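Local coordinates for capsid protein VP1 (Human polyomavirus 12, PDB 6Y5Z) that probably builds the T=7 icosahedral capsid of the virus from 72 pentameric units, each made of five copies of this major coat protein, at residues E23-P28 with P263-V268; G132-L137 with G237-C242; L85-V90 with L270-V275. One frame throughout, in Å; residues are numbered along the deposited sequence. Where two conformers were deposited one is given.

From the N terminus, the first strand (9-26) runs out at E23-P28, and its partner P263-V268 comes 235 residues later, so contact 1 closes a loop holding most of the chain. L85-V90, on strand 83-96, waits for L270-V275, further along the same late strand 257-276; because one of its segments lies inside the loop of contact 1 and the other beyond it, contacts 1 and 3 cross. G132-L137 and G237-C242 form contact 2, nested inside both loops. Contacts 1 and 3 are antiparallel pairings on the two edges of strand 257-276, while contact 2 ties the loop leading into a small three-stranded sheet to strand 237-250 of the main sheet.

Contact 1: E23-P28 with P263-V268; sequences EAFLNP and PRYFNV
Y265 and E23 meet on one face of an antiparallel strand pair, 23-26 with 264-268, in the jelly-roll beta-sandwich of polyomavirus VP1; the short axes approach to 4.7 Å at 161°. With P263, these two have the most surface buried here. The phenol OH of Y265 donates to the carboxylate of E23, with OH to OE2 at 2.6 Å. The oxygen is met on its anti side, 19° out of the carboxylate plane, at the edge of the tyrosine ring. E23 places CG between its backbone N and carbonyl carbon, and the extended chain beyond brings the acid obliquely across to the phenol OH. N267 adds a weak bond from ND2 to the same hydroxyl, while its OD1 is taken by Q21.

On the same face, F25 forms an edge-to-face pair with Y265, the ring centroids 4.9 Å apart and the planes inclined at 52°. Y265 CD1 sits over the centre of the F25 ring, 3.6 Å from F25 CZ. The opposite face carries A24, L26, R264 and F266; both methyls of L26 reach the F266 ring, CD2 lying 4.1 Å from CE1. A24 with F266 and L26 with R264 are hydrogen-bonded pairs, the shortest link being F266 N to A24 O at 2.8 Å.

P263 continues the register past the last bridge. Its CA is 3.4 Å from L26 O, its CB 3.8 Å from N27 OD1, and P28 CD packs against P263 N and CB. N27 OD1 accepts from L168 N of a second subunit, which also packs on F25, so this end reaches the pentamer interface. Strand 83-96 bonds to the other edge of 263-268, while L26 and F266 pack on strand 237-250, and F266 also on strand 124-131.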
# COMPACT_ATOMS: atom_id res chain seq x y z
N GLU D 23 -3.85 4.07 31.91
CA GLU D 23 -2.92 4.57 30.89
C GLU D 23 -1.48 4.33 31.35
O GLU D 23 -1.21 4.29 32.56
CB GLU D 23 -3.26 6.02 30.55
CG GLU D 23 -2.77 7.04 31.54
CD GLU D 23 -3.01 8.48 31.10
OE1 GLU D 23 -2.67 9.38 31.90
OE2 GLU D 23 -3.56 8.74 29.96
N ALA D 24 -0.59 4.13 30.38
CA ALA D 24 0.84 3.92 30.65
C ALA D 24 1.64 4.27 29.41
O ALA D 24 1.13 4.06 28.29
CB ALA D 24 1.08 2.50 31.07
N PHE D 25 2.87 4.74 29.60
CA PHE D 25 3.90 4.80 28.55
C PHE D 25 4.92 3.70 28.87
O PHE D 25 5.32 3.60 30.03
CB PHE D 25 4.55 6.18 28.49
CG PHE D 25 3.73 7.33 27.94
CD1 PHE D 25 3.68 7.60 26.58
CD2 PHE D 25 3.07 8.19 28.80
CE1 PHE D 25 2.97 8.69 26.10
CE2 PHE D 25 2.35 9.28 28.32
CZ PHE D 25 2.31 9.54 26.97
N LEU D 26 5.27 2.87 27.89
CA LEU D 26 6.40 1.92 27.98
C LEU D 26 7.56 2.49 27.17
O LEU D 26 7.40 2.70 25.97
CB LEU D 26 5.97 0.54 27.51
CG LEU D 26 5.26 -0.31 28.56
CD1 LEU D 26 4.00 0.34 29.10
CD2 LEU D 26 4.95 -1.69 28.01
N ASN D 27 8.71 2.72 27.81
CA ASN D 27 9.92 3.18 27.11
C ASN D 27 10.55 2.01 26.39
O ASN D 27 10.48 0.85 26.83
CB ASN D 27 10.90 3.86 28.07
CG ASN D 27 10.46 5.28 28.36
OD1 ASN D 27 10.05 5.98 27.45
ND2 ASN D 27 10.50 5.67 29.62
N PRO D 28 11.16 2.30 25.23
CA PRO D 28 11.81 1.26 24.44
C PRO D 28 13.07 0.73 25.14
O PRO D 28 13.69 1.44 25.95
CB PRO D 28 12.15 1.98 23.12
CG PRO D 28 12.33 3.39 23.52
CD PRO D 28 11.37 3.64 24.66
N PRO D 263 8.97 5.19 22.27
CA PRO D 263 8.04 4.79 23.32
C PRO D 263 6.64 4.55 22.77
O PRO D 263 6.29 5.12 21.76
CB PRO D 263 7.99 5.96 24.31
CG PRO D 263 8.95 6.98 23.76
CD PRO D 263 9.32 6.60 22.35
N ARG D 264 5.87 3.76 23.50
CA ARG D 264 4.46 3.49 23.17
C ARG D 264 3.57 3.87 24.35
O ARG D 264 3.83 3.45 25.49
CB ARG D 264 4.29 2.02 22.78
CG ARG D 264 2.86 1.62 22.48
CD ARG D 264 2.78 0.19 21.98
NE ARG D 264 3.27 -0.04 20.62
CZ ARG D 264 2.55 0.01 19.50
NH1 ARG D 264 3.10 -0.26 18.33
NH2 ARG D 264 1.27 0.38 19.56
N TYR D 265 2.49 4.55 24.03
CA TYR D 265 1.38 4.86 24.95
C TYR D 265 0.28 3.80 24.82
O TYR D 265 -0.05 3.35 23.69
CB TYR D 265 0.79 6.21 24.58
CG TYR D 265 -0.40 6.64 25.40
CD1 TYR D 265 -0.26 7.06 26.71
CD2 TYR D 265 -1.66 6.61 24.85
CE1 TYR D 265 -1.36 7.46 27.45
CE2 TYR D 265 -2.77 7.06 25.56
CZ TYR D 265 -2.62 7.44 26.87
OH TYR D 265 -3.76 7.87 27.52
N PHE D 266 -0.34 3.50 25.95
CA PHE D 266 -1.54 2.63 26.06
C PHE D 266 -2.59 3.35 26.89
O PHE D 266 -2.25 3.85 27.98
CB PHE D 266 -1.25 1.31 26.76
CG PHE D 266 -0.24 0.40 26.09
CD1 PHE D 266 1.12 0.65 26.15
CD2 PHE D 266 -0.67 -0.77 25.48
CE1 PHE D 266 2.03 -0.23 25.59
CE2 PHE D 266 0.24 -1.65 24.92
CZ PHE D 266 1.59 -1.39 24.99
N ASN D 267 -3.83 3.36 26.41
CA ASN D 267 -5.00 3.73 27.26
C ASN D 267 -6.01 2.62 27.09
O ASN D 267 -6.64 2.53 26.03
CB ASN D 267 -5.58 5.10 26.91
CG ASN D 267 -6.62 5.53 27.92
OD1 ASN D 267 -7.29 4.70 28.51
ND2 ASN D 267 -6.70 6.82 28.21
N VAL D 268 -6.14 1.79 28.12
CA VAL D 268 -6.99 0.58 28.10
C VAL D 268 -8.28 0.86 28.85
O VAL D 268 -8.23 1.34 30.01
CB VAL D 268 -6.27 -0.65 28.67
CG1 VAL D 268 -7.14 -1.89 28.64
CG2 VAL D 268 -4.96 -0.88 27.93

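Contact 2: G132-L137 with G237-C242; sequences GEPLDL and GLFLSC
F239 stands beneath the backbone of G132-P134, at a point where the loop entering strand 136-139 passes over strand 237-250 of the antiparallel jelly-roll beta-sandwich characteristic of polyomavirus VP1. The touching parts, 132-135 and 237-241, run 31° apart but form no strand ladder; their contact is mostly ring against main chain.

One face of the F239 ring receives E133 CA and P134 N, respectively 3.4 and 3.6 Å above the plane and both offset toward the rim. The closest approach is E133 N to F239 CD1 at 3.3 Å. P134 extends this cover with its own ring: CD lies 4.1 Å from the F239 centroid and 23° off the ring normal, a CH-pi contact over the face, and 3.8 Å from CE2. The two side chains lie side by side and point the same way. F239 chi1 is -65°, which sets CG opposite the carbonyl carbon and stands the ring up against the loop.

In the next shell, the loop is held at its start by backbone bonds from G132 to N196 and K234. The CB of E133 points away from the strand, and its carboxylate bonds through OE2 to N196 and forms a salt bridge with K234. R69 of strand 66-71 packs on F239.

Further along, direct contact thins to L135 CB beside S241 OG, and a water supplies a polar link. L135 N donates to that water at 2.9 Å; in one of the two conformers of S241, OG lies 2.9 Å from the same water oxygen, so the water then joins the loop to the strand.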
# COMPACT_ATOMS: atom_id res chain seq x y z
N GLY D 132 -4.42 -10.33 30.28
CA GLY D 132 -4.75 -10.59 31.70
C GLY D 132 -3.70 -11.43 32.38
O GLY D 132 -3.89 -11.78 33.56
N GLU D 133 -2.58 -11.69 31.71
CA GLU D 133 -1.42 -12.45 32.24
C GLU D 133 -0.26 -12.18 31.29
O GLU D 133 -0.46 -11.55 30.26
CB GLU D 133 -1.78 -13.92 32.39
CG GLU D 133 -2.12 -14.61 31.09
CD GLU D 133 -2.89 -15.88 31.35
OE1 GLU D 133 -2.23 -16.95 31.42
OE2 GLU D 133 -4.13 -15.81 31.48
N PRO D 134 0.98 -12.59 31.63
CA PRO D 134 2.11 -12.27 30.77
C PRO D 134 1.94 -12.86 29.36
O PRO D 134 1.33 -13.91 29.18
CB PRO D 134 3.30 -12.92 31.50
CG PRO D 134 2.84 -12.99 32.95
CD PRO D 134 1.36 -13.28 32.87
N LEU D 135 2.49 -12.15 28.39
CA LEU D 135 2.52 -12.60 26.97
C LEU D 135 3.27 -13.94 26.89
O LEU D 135 4.40 -14.05 27.41
CB LEU D 135 3.19 -11.51 26.12
CG LEU D 135 3.37 -11.84 24.64
CD1 LEU D 135 2.03 -11.84 23.94
CD2 LEU D 135 4.30 -10.83 23.99
N ASP D 136 2.67 -14.93 26.26
CA ASP D 136 3.33 -16.23 25.98
C ASP D 136 4.27 -16.07 24.78
O ASP D 136 3.84 -15.46 23.76
CB ASP D 136 2.31 -17.33 25.70
CG ASP D 136 1.43 -17.64 26.90
OD1 ASP D 136 2.01 -17.97 27.96
OD2 ASP D 136 0.18 -17.53 26.78
N LEU D 137 5.51 -16.54 24.91
CA LEU D 137 6.57 -16.42 23.89
C LEU D 137 6.96 -17.81 23.38
O LEU D 137 7.02 -18.79 24.16
CB LEU D 137 7.80 -15.72 24.47
CG LEU D 137 7.59 -14.30 24.99
CD1 LEU D 137 8.86 -13.79 25.65
CD2 LEU D 137 7.17 -13.38 23.86
N GLY D 237 -4.21 -7.53 37.74
CA GLY D 237 -3.08 -6.94 37.01
C GLY D 237 -3.38 -6.88 35.53
O GLY D 237 -3.94 -7.86 35.00
N LEU D 238 -3.04 -5.76 34.91
CA LEU D 238 -3.13 -5.57 33.44
C LEU D 238 -1.72 -5.66 32.85
O LEU D 238 -0.83 -4.93 33.29
CB LEU D 238 -3.77 -4.22 33.13
CG LEU D 238 -3.84 -3.89 31.65
CD1 LEU D 238 -4.80 -4.84 30.95
CD2 LEU D 238 -4.28 -2.45 31.48
N PHE D 239 -1.53 -6.59 31.90
CA PHE D 239 -0.21 -6.86 31.29
C PHE D 239 -0.11 -6.19 29.92
O PHE D 239 -0.88 -6.49 29.00
CB PHE D 239 -0.02 -8.37 31.23
CG PHE D 239 0.05 -8.99 32.61
CD1 PHE D 239 -1.11 -9.22 33.34
CD2 PHE D 239 1.27 -9.29 33.17
CE1 PHE D 239 -1.03 -9.75 34.62
CE2 PHE D 239 1.35 -9.85 34.43
CZ PHE D 239 0.20 -10.08 35.15
N LEU D 240 0.87 -5.29 29.80
CA LEU D 240 1.15 -4.55 28.56
C LEU D 240 2.53 -4.96 28.08
O LEU D 240 3.45 -5.07 28.91
CB LEU D 240 1.14 -3.05 28.81
CG LEU D 240 -0.10 -2.51 29.53
CD1 LEU D 240 0.06 -1.02 29.81
CD2 LEU D 240 -1.34 -2.78 28.71
N SER D 241 2.67 -5.14 26.78
CA SER D 241 3.93 -5.60 26.14
C SER D 241 4.10 -4.83 24.83
O SER D 241 3.08 -4.56 24.22
CB SER D 241 3.86 -7.07 25.85
OG SER D 241 3.58 -7.83 27.01
N CYS D 242 5.33 -4.54 24.42
CA CYS D 242 5.52 -3.93 23.08
C CYS D 242 6.98 -4.01 22.66
O CYS D 242 7.86 -4.30 23.49
CB CYS D 242 5.02 -2.50 23.05
SG CYS D 242 5.79 -1.40 24.26
O HOH W 1 3.93 -9.77 29.15

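Contact 3: L85-V90 with L270-V275; sequences LMWEAV and LRKRAV
E88, R271 and R273 form a salt-bridge network on one face of a twisted antiparallel ladder, its short segments at 138°, that joins strand 83-96 to the late strand 257-276 of the VP1 sandwich. Each arginine grips the carboxylate side-on through NE and NH2. R271 NE is 2.9 Å from E88 OE1 and R273 NE 2.8 Å from the same oxygen, while both NH2 atoms bond to OE2. The arginines approach from opposite faces of the carboxylate, whose plane is 63° from the R271 guanidinium and 39° from that of R273. Four bonds thus hold the acid, and G230 N adds another at OE2. V90 CG2 lies over one face of the R271 guanidinium, toward its rim, 3.5 Å from NE.

Nonpolar packing includes K272 and W87, which point the same way on the other face. K272 CG lies 3.9 Å from the centroid of the indole six-membered ring, a CH-pi contact; P73 O accepts from W87 NE1. L270 CB meets W87 CE3, and L270 CD2 reaches A89 CB.

Backbone bonds pair M86 with R273 and E88 with R271, M86 N to R273 O measuring 2.8 Å.

Around this pair, strand 9-26 packs on L270, R271 and R273 through I22, V12 and I19, and its L10 O accepts from R273 NH1.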
# COMPACT_ATOMS: atom_id res chain seq x y z
N LEU D 85 -15.66 -11.13 40.48
CA LEU D 85 -15.51 -10.11 39.43
C LEU D 85 -14.08 -10.11 38.93
O LEU D 85 -13.15 -10.32 39.72
CB LEU D 85 -15.88 -8.74 39.98
CG LEU D 85 -17.32 -8.54 40.41
CD1 LEU D 85 -17.50 -7.12 40.93
CD2 LEU D 85 -18.28 -8.79 39.26
N MET D 86 -13.92 -9.88 37.63
CA MET D 86 -12.59 -9.62 37.03
C MET D 86 -12.68 -8.38 36.16
O MET D 86 -13.73 -8.17 35.51
CB MET D 86 -12.16 -10.81 36.17
CG MET D 86 -12.00 -12.11 36.97
SD MET D 86 -11.39 -13.48 35.99
CE MET D 86 -9.65 -13.03 35.90
N TRP D 87 -11.62 -7.58 36.11
CA TRP D 87 -11.46 -6.51 35.10
C TRP D 87 -11.30 -7.16 33.72
O TRP D 87 -10.44 -8.04 33.55
CB TRP D 87 -10.30 -5.59 35.44
CG TRP D 87 -10.58 -4.71 36.62
CD1 TRP D 87 -9.95 -4.77 37.83
CD2 TRP D 87 -11.52 -3.64 36.70
NE1 TRP D 87 -10.43 -3.79 38.65
CE2 TRP D 87 -11.42 -3.09 38.00
CE3 TRP D 87 -12.49 -3.11 35.84
CZ2 TRP D 87 -12.20 -2.02 38.43
CZ3 TRP D 87 -13.24 -2.03 36.25
CH2 TRP D 87 -13.11 -1.51 37.54
N GLU D 88 -12.11 -6.73 32.78
CA GLU D 88 -12.09 -7.22 31.38
C GLU D 88 -11.63 -6.06 30.50
O GLU D 88 -12.26 -4.97 30.55
CB GLU D 88 -13.49 -7.69 31.02
CG GLU D 88 -13.63 -8.08 29.56
CD GLU D 88 -15.06 -8.32 29.13
OE1 GLU D 88 -15.98 -8.10 29.95
OE2 GLU D 88 -15.25 -8.72 27.98
N ALA D 89 -10.53 -6.25 29.76
CA ALA D 89 -10.01 -5.23 28.83
C ALA D 89 -10.90 -5.25 27.58
O ALA D 89 -10.94 -6.30 26.91
CB ALA D 89 -8.56 -5.48 28.52
N VAL D 90 -11.60 -4.15 27.33
CA VAL D 90 -12.61 -4.03 26.24
C VAL D 90 -11.93 -3.48 24.98
O VAL D 90 -12.22 -3.98 23.88
CB VAL D 90 -13.77 -3.12 26.69
CG1 VAL D 90 -14.75 -2.84 25.55
CG2 VAL D 90 -14.46 -3.73 27.90
N LEU D 270 -11.36 -0.73 30.72
CA LEU D 270 -11.73 -1.99 31.40
C LEU D 270 -13.13 -1.88 31.97
O LEU D 270 -13.58 -0.79 32.34
CB LEU D 270 -10.71 -2.34 32.48
CG LEU D 270 -9.30 -2.50 31.90
CD1 LEU D 270 -8.42 -1.34 32.27
CD2 LEU D 270 -8.68 -3.81 32.30
N ARG D 271 -13.78 -3.03 32.07
CA ARG D 271 -15.11 -3.12 32.69
C ARG D 271 -15.14 -4.33 33.63
O ARG D 271 -14.39 -5.32 33.43
CB ARG D 271 -16.20 -3.19 31.62
CG ARG D 271 -16.24 -4.51 30.88
CD ARG D 271 -17.30 -4.49 29.79
NE ARG D 271 -17.15 -5.66 28.96
CZ ARG D 271 -17.64 -5.79 27.73
NH1 ARG D 271 -18.37 -4.83 27.21
NH2 ARG D 271 -17.44 -6.91 27.05
N LYS D 272 -15.99 -4.27 34.64
CA LYS D 272 -16.13 -5.41 35.56
C LYS D 272 -16.98 -6.49 34.88
O LYS D 272 -18.06 -6.17 34.35
CB LYS D 272 -16.78 -4.95 36.87
CG LYS D 272 -15.95 -3.93 37.64
CD LYS D 272 -16.64 -3.50 38.90
CE LYS D 272 -15.93 -2.36 39.58
NZ LYS D 272 -16.73 -1.82 40.70
N ARG D 273 -16.49 -7.72 34.89
CA ARG D 273 -17.14 -8.91 34.33
C ARG D 273 -17.30 -9.93 35.45
O ARG D 273 -16.29 -10.25 36.14
CB ARG D 273 -16.25 -9.49 33.23
CG ARG D 273 -16.73 -10.82 32.66
CD ARG D 273 -17.99 -10.71 31.82
NE ARG D 273 -17.66 -10.28 30.46
CZ ARG D 273 -18.34 -10.60 29.37
NH1 ARG D 273 -19.42 -11.36 29.42
NH2 ARG D 273 -17.92 -10.16 28.19
N ALA D 274 -18.52 -10.45 35.64
CA ALA D 274 -18.77 -11.56 36.58
C ALA D 274 -18.26 -12.87 35.98
O ALA D 274 -18.42 -13.11 34.74
CB ALA D 274 -20.24 -11.65 36.96
N VAL D 275 -17.67 -13.72 36.83
CA VAL D 275 -17.23 -15.09 36.48
C VAL D 275 -17.66 -16.05 37.60
O VAL D 275 -17.89 -15.59 38.75
CB VAL D 275 -15.71 -15.13 36.29
CG1 VAL D 275 -15.28 -14.18 35.20
CG2 VAL D 275 -14.97 -14.82 37.57